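Local coordinates for protein GH3 beta-N-acetylglucosaminidase (Paenibacillaceae, PDB 6K5J) that hydrolyses terminal beta-linked N-acetylglucosamine residues, probably from chitin-derived oligosaccharides, as a glycoside hydrolase of family 3, at residues A[420-425]-A[516-521]; A[19-24]-A[307-312]. All coordinates share one frame; numbering follows the deposited sequence.

Interaction 1 of 2, residues A[420-425]-A[516-521]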
ATOM      1  N   ALA A 420      19.852 -10.295 -20.980  1.00 28.79           N
ATOM      2  CA  ALA A 420      19.822  -9.887 -22.374  1.00 29.76           C
ATOM      3  C   ALA A 420      21.194  -9.954 -23.033  1.00 31.55           C
ATOM      4  O   ALA A 420      21.312  -9.621 -24.215  1.00 33.15           O
ATOM      5  CB  ALA A 420      19.261  -8.471 -22.497  1.00 27.57           C
ATOM      6  N   GLY A 421      22.228 -10.356 -22.300  1.00 28.69           N
ATOM      7  CA  GLY A 421      23.560 -10.465 -22.855  1.00 29.62           C
ATOM      8  C   GLY A 421      24.446  -9.254 -22.672  1.00 28.34           C
ATOM      9  O   GLY A 421      25.508  -9.184 -23.301  1.00 32.71           O
ATOM     10  N   TYR A 422      24.058  -8.303 -21.830  1.00 27.64           N
ATOM     11  CA  TYR A 422      24.888  -7.137 -21.585  1.00 25.17           C
ATOM     12  C   TYR A 422      25.949  -7.446 -20.527  1.00 26.17           C
ATOM     13  O   TYR A 422      25.770  -8.306 -19.656  1.00 25.73           O
ATOM     14  CB  TYR A 422      24.020  -5.938 -21.167  1.00 25.83           C
ATOM     15  CG  TYR A 422      23.283  -5.350 -22.353  1.00 24.94           C
ATOM     16  CD1 TYR A 422      22.257  -6.063 -22.978  1.00 26.55           C
ATOM     17  CD2 TYR A 422      23.635  -4.120 -22.875  1.00 25.02           C
ATOM     18  CE1 TYR A 422      21.599  -5.551 -24.087  1.00 29.93           C
ATOM     19  CE2 TYR A 422      22.972  -3.589 -23.975  1.00 29.78           C
ATOM     20  CZ  TYR A 422      21.962  -4.313 -24.579  1.00 30.48           C
ATOM     21  OH  TYR A 422      21.312  -3.800 -25.680  1.00 31.14           O
ATOM     22  N   ASP A 423      27.082  -6.761 -20.651  1.00 23.91           N
ATOM     23  CA  ASP A 423      28.224  -6.895 -19.748  1.00 25.50           C
ATOM     24  C   ASP A 423      28.027  -5.882 -18.629  1.00 24.35           C
ATOM     25  O   ASP A 423      28.323  -4.697 -18.788  1.00 24.79           O
ATOM     26  CB  ASP A 423      29.519  -6.662 -20.521  1.00 24.99           C
ATOM     27  CG  ASP A 423      30.761  -6.662 -19.638  1.00 26.11           C
ATOM     28  OD1 ASP A 423      30.696  -7.112 -18.481  1.00 27.31           O
ATOM     29  OD2 ASP A 423      31.811  -6.204 -20.134  1.00 28.34           O
ATOM     30  N   VAL A 424      27.523  -6.348 -17.490  1.00 26.58           N
ATOM     31  CA  VAL A 424      26.988  -5.480 -16.452  1.00 26.27           C
ATOM     32  C   VAL A 424      27.842  -5.602 -15.199  1.00 25.87           C
ATOM     33  O   VAL A 424      28.124  -6.712 -14.733  1.00 25.90           O
ATOM     34  CB  VAL A 424      25.517  -5.822 -16.148  1.00 24.37           C
ATOM     35  CG1 VAL A 424      25.014  -5.040 -14.953  1.00 25.92           C
ATOM     36  CG2 VAL A 424      24.640  -5.555 -17.390  1.00 25.55           C
ATOM     37  N   ASN A 425      28.233  -4.463 -14.646  1.00 23.33           N
ATOM     38  CA  ASN A 425      28.745  -4.377 -13.286  1.00 26.09           C
ATOM     39  C   ASN A 425      27.644  -3.726 -12.452  1.00 26.45           C
ATOM     40  O   ASN A 425      27.451  -2.512 -12.529  1.00 23.79           O
ATOM     41  CB  ASN A 425      30.036  -3.562 -13.255  1.00 26.48           C
ATOM     42  CG  ASN A 425      30.687  -3.541 -11.882  1.00 31.53           C
ATOM     43  OD1 ASN A 425      30.044  -3.821 -10.873  1.00 28.66           O
ATOM     44  ND2 ASN A 425      31.981  -3.227 -11.844  1.00 33.54           N
ATOM     45  N   VAL A 516      13.308  -1.225 -22.386  1.00 19.81           N
ATOM     46  CA  VAL A 516      13.326   0.140 -22.913  1.00 19.52           C
ATOM     47  C   VAL A 516      14.760   0.592 -23.173  1.00 21.40           C
ATOM     48  O   VAL A 516      15.087   1.095 -24.258  1.00 20.38           O
ATOM     49  CB  VAL A 516      12.606   1.097 -21.947  1.00 18.05           C
ATOM     50  CG1 VAL A 516      12.944   2.563 -22.289  1.00 21.53           C
ATOM     51  CG2 VAL A 516      11.108   0.867 -21.983  1.00 18.77           C
ATOM     52  N   LEU A 517      15.632   0.431 -22.170  1.00 19.00           N
ATOM     53  CA  LEU A 517      17.005   0.918 -22.250  1.00 19.92           C
ATOM     54  C   LEU A 517      17.809   0.222 -23.338  1.00 22.26           C
ATOM     55  O   LEU A 517      18.778   0.800 -23.839  1.00 22.31           O
ATOM     56  CB  LEU A 517      17.704   0.725 -20.898  1.00 21.95           C
ATOM     57  CG  LEU A 517      17.126   1.490 -19.715  1.00 22.14           C
ATOM     58  CD1 LEU A 517      17.903   1.195 -18.429  1.00 23.97           C
ATOM     59  CD2 LEU A 517      17.115   2.980 -20.026  1.00 26.04           C
ATOM     60  N   THR A 518      17.435  -1.001 -23.717  1.00 21.62           N
ATOM     61  CA  THR A 518      18.113  -1.716 -24.787  1.00 22.73           C
ATOM     62  C   THR A 518      17.399  -1.581 -26.133  1.00 25.74           C
ATOM     63  O   THR A 518      17.749  -2.286 -27.079  1.00 25.87           O
ATOM     64  CB  THR A 518      18.270  -3.199 -24.411  1.00 22.85           C
ATOM     65  OG1 THR A 518      16.983  -3.782 -24.172  1.00 24.09           O
ATOM     66  CG2 THR A 518      19.100  -3.338 -23.150  1.00 24.79           C
ATOM     67  N   GLY A 519      16.392  -0.714 -26.236  1.00 21.53           N
ATOM     68  CA  GLY A 519      15.744  -0.507 -27.520  1.00 20.86           C
ATOM     69  C   GLY A 519      14.840  -1.627 -27.987  1.00 24.29           C
ATOM     70  O   GLY A 519      14.470  -1.668 -29.165  1.00 21.92           O
ATOM     71  N   GLN A 520      14.466  -2.547 -27.098  1.00 19.82           N
ATOM     72  CA  GLN A 520      13.597  -3.640 -27.513  1.00 21.50           C
ATOM     73  C   GLN A 520      12.127  -3.236 -27.529  1.00 20.30           C
ATOM     74  O   GLN A 520      11.366  -3.733 -28.369  1.00 19.58           O
ATOM     75  CB  GLN A 520      13.819  -4.849 -26.601  1.00 20.53           C
ATOM     76  CG  GLN A 520      15.222  -5.437 -26.780  1.00 28.37           C
ATOM     77  CD  GLN A 520      15.507  -6.575 -25.828  1.00 34.96           C
ATOM     78  OE1 GLN A 520      15.031  -7.695 -26.034  1.00 35.38           O
ATOM     79  NE2 GLN A 520      16.293  -6.304 -24.780  1.00 35.42           N
ATOM     80  N   ILE A 521      11.705  -2.353 -26.621  1.00 17.96           N
ATOM     81  CA  ILE A 521      10.350  -1.812 -26.646  1.00 19.27           C
ATOM     82  C   ILE A 521      10.429  -0.296 -26.566  1.00 21.63           C
ATOM     83  O   ILE A 521      11.421   0.281 -26.115  1.00 17.96           O
ATOM     84  CB  ILE A 521       9.464  -2.365 -25.504  1.00 17.09           C
ATOM     85  CG1 ILE A 521       9.991  -1.908 -24.129  1.00 17.77           C
ATOM     86  CG2 ILE A 521       9.394  -3.901 -25.558  1.00 19.20           C
ATOM     87  CD1 ILE A 521       9.158  -2.492 -22.927  1.00 19.81           C
TER
HETATM   88  O   HOH W   1      20.902  -1.596 -26.626  1.00 34.84           O

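Interaction 2 of 2, residues A[19-24]-A[307-312]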
ATOM      1  N   GLN A  19     -16.288  -7.848  18.193  1.00 20.35           N
ATOM      2  CA  GLN A  19     -16.455  -7.755  16.742  1.00 22.21           C
ATOM      3  C   GLN A  19     -15.883  -6.457  16.185  1.00 20.92           C
ATOM      4  O   GLN A  19     -15.490  -6.409  15.014  1.00 22.50           O
ATOM      5  CB  GLN A  19     -17.933  -7.861  16.364  1.00 25.33           C
ATOM      6  CG  GLN A  19     -18.467  -9.272  16.348  1.00 24.94           C
ATOM      7  CD  GLN A  19     -17.720 -10.163  15.372  1.00 23.40           C
ATOM      8  OE1 GLN A  19     -17.792  -9.973  14.153  1.00 26.21           O
ATOM      9  NE2 GLN A  19     -16.986 -11.133  15.907  1.00 23.17           N
ATOM     10  N   LEU A  20     -15.834  -5.404  17.000  1.00 19.84           N
ATOM     11  CA  LEU A  20     -15.392  -4.086  16.560  1.00 20.35           C
ATOM     12  C   LEU A  20     -13.876  -3.931  16.507  1.00 20.74           C
ATOM     13  O   LEU A  20     -13.401  -2.835  16.193  1.00 20.75           O
ATOM     14  CB  LEU A  20     -15.966  -3.016  17.483  1.00 22.61           C
ATOM     15  CG  LEU A  20     -17.458  -3.136  17.811  1.00 24.65           C
ATOM     16  CD1 LEU A  20     -17.883  -1.982  18.690  1.00 27.45           C
ATOM     17  CD2 LEU A  20     -18.269  -3.167  16.532  1.00 22.70           C
ATOM     18  N   VAL A  21     -13.103  -4.973  16.788  1.00 16.19           N
ATOM     19  CA  VAL A  21     -11.649  -4.842  16.869  1.00 19.17           C
ATOM     20  C   VAL A  21     -10.990  -5.813  15.898  1.00 20.56           C
ATOM     21  O   VAL A  21     -11.377  -6.983  15.816  1.00 19.23           O
ATOM     22  CB  VAL A  21     -11.149  -5.073  18.305  1.00 19.26           C
ATOM     23  CG1 VAL A  21      -9.618  -5.053  18.349  1.00 21.37           C
ATOM     24  CG2 VAL A  21     -11.758  -4.018  19.233  1.00 17.64           C
ATOM     25  N   MET A  22     -10.003  -5.320  15.156  1.00 21.16           N
ATOM     26  CA  MET A  22      -9.121  -6.156  14.353  1.00 18.80           C
ATOM     27  C   MET A  22      -7.713  -6.025  14.913  1.00 17.77           C
ATOM     28  O   MET A  22      -7.220  -4.905  15.104  1.00 18.31           O
ATOM     29  CB  MET A  22      -9.144  -5.747  12.876  1.00 16.40           C
ATOM     30  CG  MET A  22      -8.144  -6.532  12.020  1.00 17.58           C
ATOM     31  SD  MET A  22      -8.360  -6.171  10.267  1.00 21.34           S
ATOM     32  CE  MET A  22      -9.645  -7.350   9.801  1.00 18.78           C
ATOM     33  N   ALA A  23      -7.071  -7.164  15.178  1.00 18.12           N
ATOM     34  CA  ALA A  23      -5.790  -7.176  15.875  1.00 19.94           C
ATOM     35  C   ALA A  23      -4.762  -7.959  15.080  1.00 19.81           C
ATOM     36  O   ALA A  23      -5.097  -8.888  14.342  1.00 20.26           O
ATOM     37  CB  ALA A  23      -5.906  -7.789  17.281  1.00 18.05           C
ATOM     38  N   GLY A  24      -3.495  -7.581  15.250  1.00 19.20           N
ATOM     39  CA  GLY A  24      -2.397  -8.380  14.755  1.00 20.86           C
ATOM     40  C   GLY A  24      -1.758  -9.182  15.873  1.00 20.65           C
ATOM     41  O   GLY A  24      -2.101  -9.049  17.044  1.00 19.21           O
ATOM     42  N   ALA A 307      -6.336  -2.562  25.582  1.00 27.85           N
ATOM     43  CA  ALA A 307      -6.800  -1.258  26.046  1.00 28.90           C
ATOM     44  C   ALA A 307      -8.003  -0.785  25.236  1.00 29.87           C
ATOM     45  O   ALA A 307      -8.970  -0.261  25.802  1.00 25.15           O
ATOM     46  CB  ALA A 307      -5.669  -0.233  25.979  1.00 29.40           C
ATOM     47  N   ALA A 308      -7.962  -0.963  23.911  1.00 25.32           N
ATOM     48  CA  ALA A 308      -9.105  -0.601  23.072  1.00 26.03           C
ATOM     49  C   ALA A 308     -10.336  -1.425  23.431  1.00 24.66           C
ATOM     50  O   ALA A 308     -11.440  -0.887  23.570  1.00 25.26           O
ATOM     51  CB  ALA A 308      -8.751  -0.796  21.596  1.00 23.98           C
ATOM     52  N   LEU A 309     -10.162  -2.737  23.570  1.00 21.75           N
ATOM     53  CA  LEU A 309     -11.279  -3.611  23.915  1.00 23.87           C
ATOM     54  C   LEU A 309     -11.888  -3.223  25.259  1.00 26.41           C
ATOM     55  O   LEU A 309     -13.119  -3.159  25.401  1.00 24.52           O
ATOM     56  CB  LEU A 309     -10.809  -5.069  23.942  1.00 25.76           C
ATOM     57  CG  LEU A 309     -10.607  -5.799  22.612  1.00 25.13           C
ATOM     58  CD1 LEU A 309      -9.610  -6.965  22.765  1.00 27.83           C
ATOM     59  CD2 LEU A 309     -11.937  -6.291  22.054  1.00 25.99           C
ATOM     60  N   ASP A 310     -11.034  -2.981  26.262  1.00 24.91           N
ATOM     61  CA  ASP A 310     -11.496  -2.573  27.586  1.00 26.18           C
ATOM     62  C   ASP A 310     -12.193  -1.221  27.538  1.00 24.27           C
ATOM     63  O   ASP A 310     -13.226  -1.026  28.184  1.00 25.90           O
ATOM     64  CB  ASP A 310     -10.316  -2.506  28.567  1.00 23.93           C
ATOM     65  CG  ASP A 310      -9.863  -3.881  29.053  1.00 33.51           C
ATOM     66  OD1 ASP A 310     -10.651  -4.844  28.973  1.00 36.14           O
ATOM     67  OD2 ASP A 310      -8.709  -3.990  29.519  1.00 38.05           O
ATOM     68  N   ALA A 311     -11.631  -0.268  26.794  1.00 21.19           N
ATOM     69  CA  ALA A 311     -12.232   1.059  26.720  1.00 23.60           C
ATOM     70  C   ALA A 311     -13.592   1.017  26.030  1.00 24.28           C
ATOM     71  O   ALA A 311     -14.525   1.720  26.443  1.00 20.04           O
ATOM     72  CB  ALA A 311     -11.284   2.016  26.002  1.00 23.53           C
ATOM     73  N   LEU A 312     -13.728   0.203  24.978  1.00 22.22           N
ATOM     74  CA  LEU A 312     -15.008   0.103  24.278  1.00 22.29           C
ATOM     75  C   LEU A 312     -16.070  -0.513  25.177  1.00 23.24           C
ATOM     76  O   LEU A 312     -17.204  -0.026  25.240  1.00 23.66           O
ATOM     77  CB  LEU A 312     -14.857  -0.720  22.997  1.00 19.71           C
ATOM     78  CG  LEU A 312     -14.144   0.001  21.843  1.00 23.10           C
ATOM     79  CD1 LEU A 312     -13.802  -0.991  20.725  1.00 21.64           C
ATOM     80  CD2 LEU A 312     -15.007   1.135  21.319  1.00 22.99           C
TER

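Interaction 1 of 2, residues A[420-425]-A[516-521]
Tyr-422 and Thr-518 meet where two helix C-termini of the second, alpha/beta domain come together, each finished by a Schellman motif: Gly-421 follows helix 413-419, and Gly-519 follows helix 507-517. The contact is mainly apolar. The Thr-518 methyl lies obliquely against the hydroxyl-bearing end of the phenol, with CG2 3.3 Å from Tyr-422 CZ and 3.5 Å from CE1, a tight fit. Thr-518 CB also lies 3.4 Å from Tyr-422 OH. A chi1 of 59° sets Thr-518 OG1 between its own backbone N and carbonyl carbon and turns CG2, anti to the carbonyl carbon, toward the tyrosine. At the margin, Ala-420 CB rests 4.3 Å from Gln-520 NE2. The ring also packs on Leu-384 and Lys-386. With an alanine in place of Tyr-422, the Thr-518 methyl would probably lose its aromatic cover and a gap would open between the two helix ends.

Polar bonding fixes the threonine rather than joining the segments directly. OG1 is bonded to Ala-514 O in the preceding turn. A water in the plane of the ring, at its edge, makes a weak bond to Thr-518 O, but it sits too close to Tyr-422 OH for a bridge to be more than doubtful. More secure is the bond from Gln-520 NE2 to Thr-518 OG1, 2.7 Å long and nearly straight at 167°, with the oxygen close to the plane of the amide.

Interaction 2 of 2, residues A[19-24]-A[307-312]
The 2.8 Å bond from Ala-311 N to Ala-307 O, followed by one of 2.9 Å from Leu-312 N to Ala-308 O, holds the helical turn from which Leu-309 and Leu-312 reach Val-21 and Leu-20. This is a strand-to-helix layer of the TIM barrel: strand 21-23 pairs in parallel with strand 296-298, and helix 302-317, which follows the latter, packs over the outer side of the former. Chain segments about 280 residues apart are thereby brought together where the barrel closes, its first strand meeting the helix after its last.

Val-21 carries the contact mainly through one methyl. With a chi1 of 175°, CG1 is anti to the backbone N and CG2 anti to the carbonyl carbon, an arrangement that turns CG2 toward both leucines. Leu-309 does not aim its CB straight at the strand, yet its branch bends in: CD2 comes 3.6 Å from Val-21 CG2 and 4.0 Å from Val-21 CB. Leu-312, one helical turn later, brings CD1 to 3.9 Å from the same Val-21 CG2. That CD1 also reaches Leu-20 CB at 4.4 Å, a looser touch. Both leucines meet the valine at a slant.

Neighbouring elements add to the packing: Leu-20 touches Ile-326, Ser-329 and Leu-333 of helix 323-339, and Leu-312 touches Ile-296 and Val-289. All four touching residues are buried, and every contact between the segments joins carbon to carbon, so the interface depends on shape and hydrophobic burial rather than on directional bonds.

Overall arrangement
The two contacts belong to different domains and lie on opposite sides of the chain's centre, their own centres 53 Å apart and their nearest atoms about 38 Å apart. In sequence they follow in series, interaction 2 closing before interaction 1 opens. Interaction 2 is a buried part of the TIM-barrel domain, and the Val-21 side chain stands about 13 Å from a bound NAG, too far for that side chain to touch the sugar, so the contact is part of the barrel wall. Interaction 1 is a surface contact at the far end of the alpha/beta domain, remote from the barrel. One joins a strand to a helix, the other two helix ends.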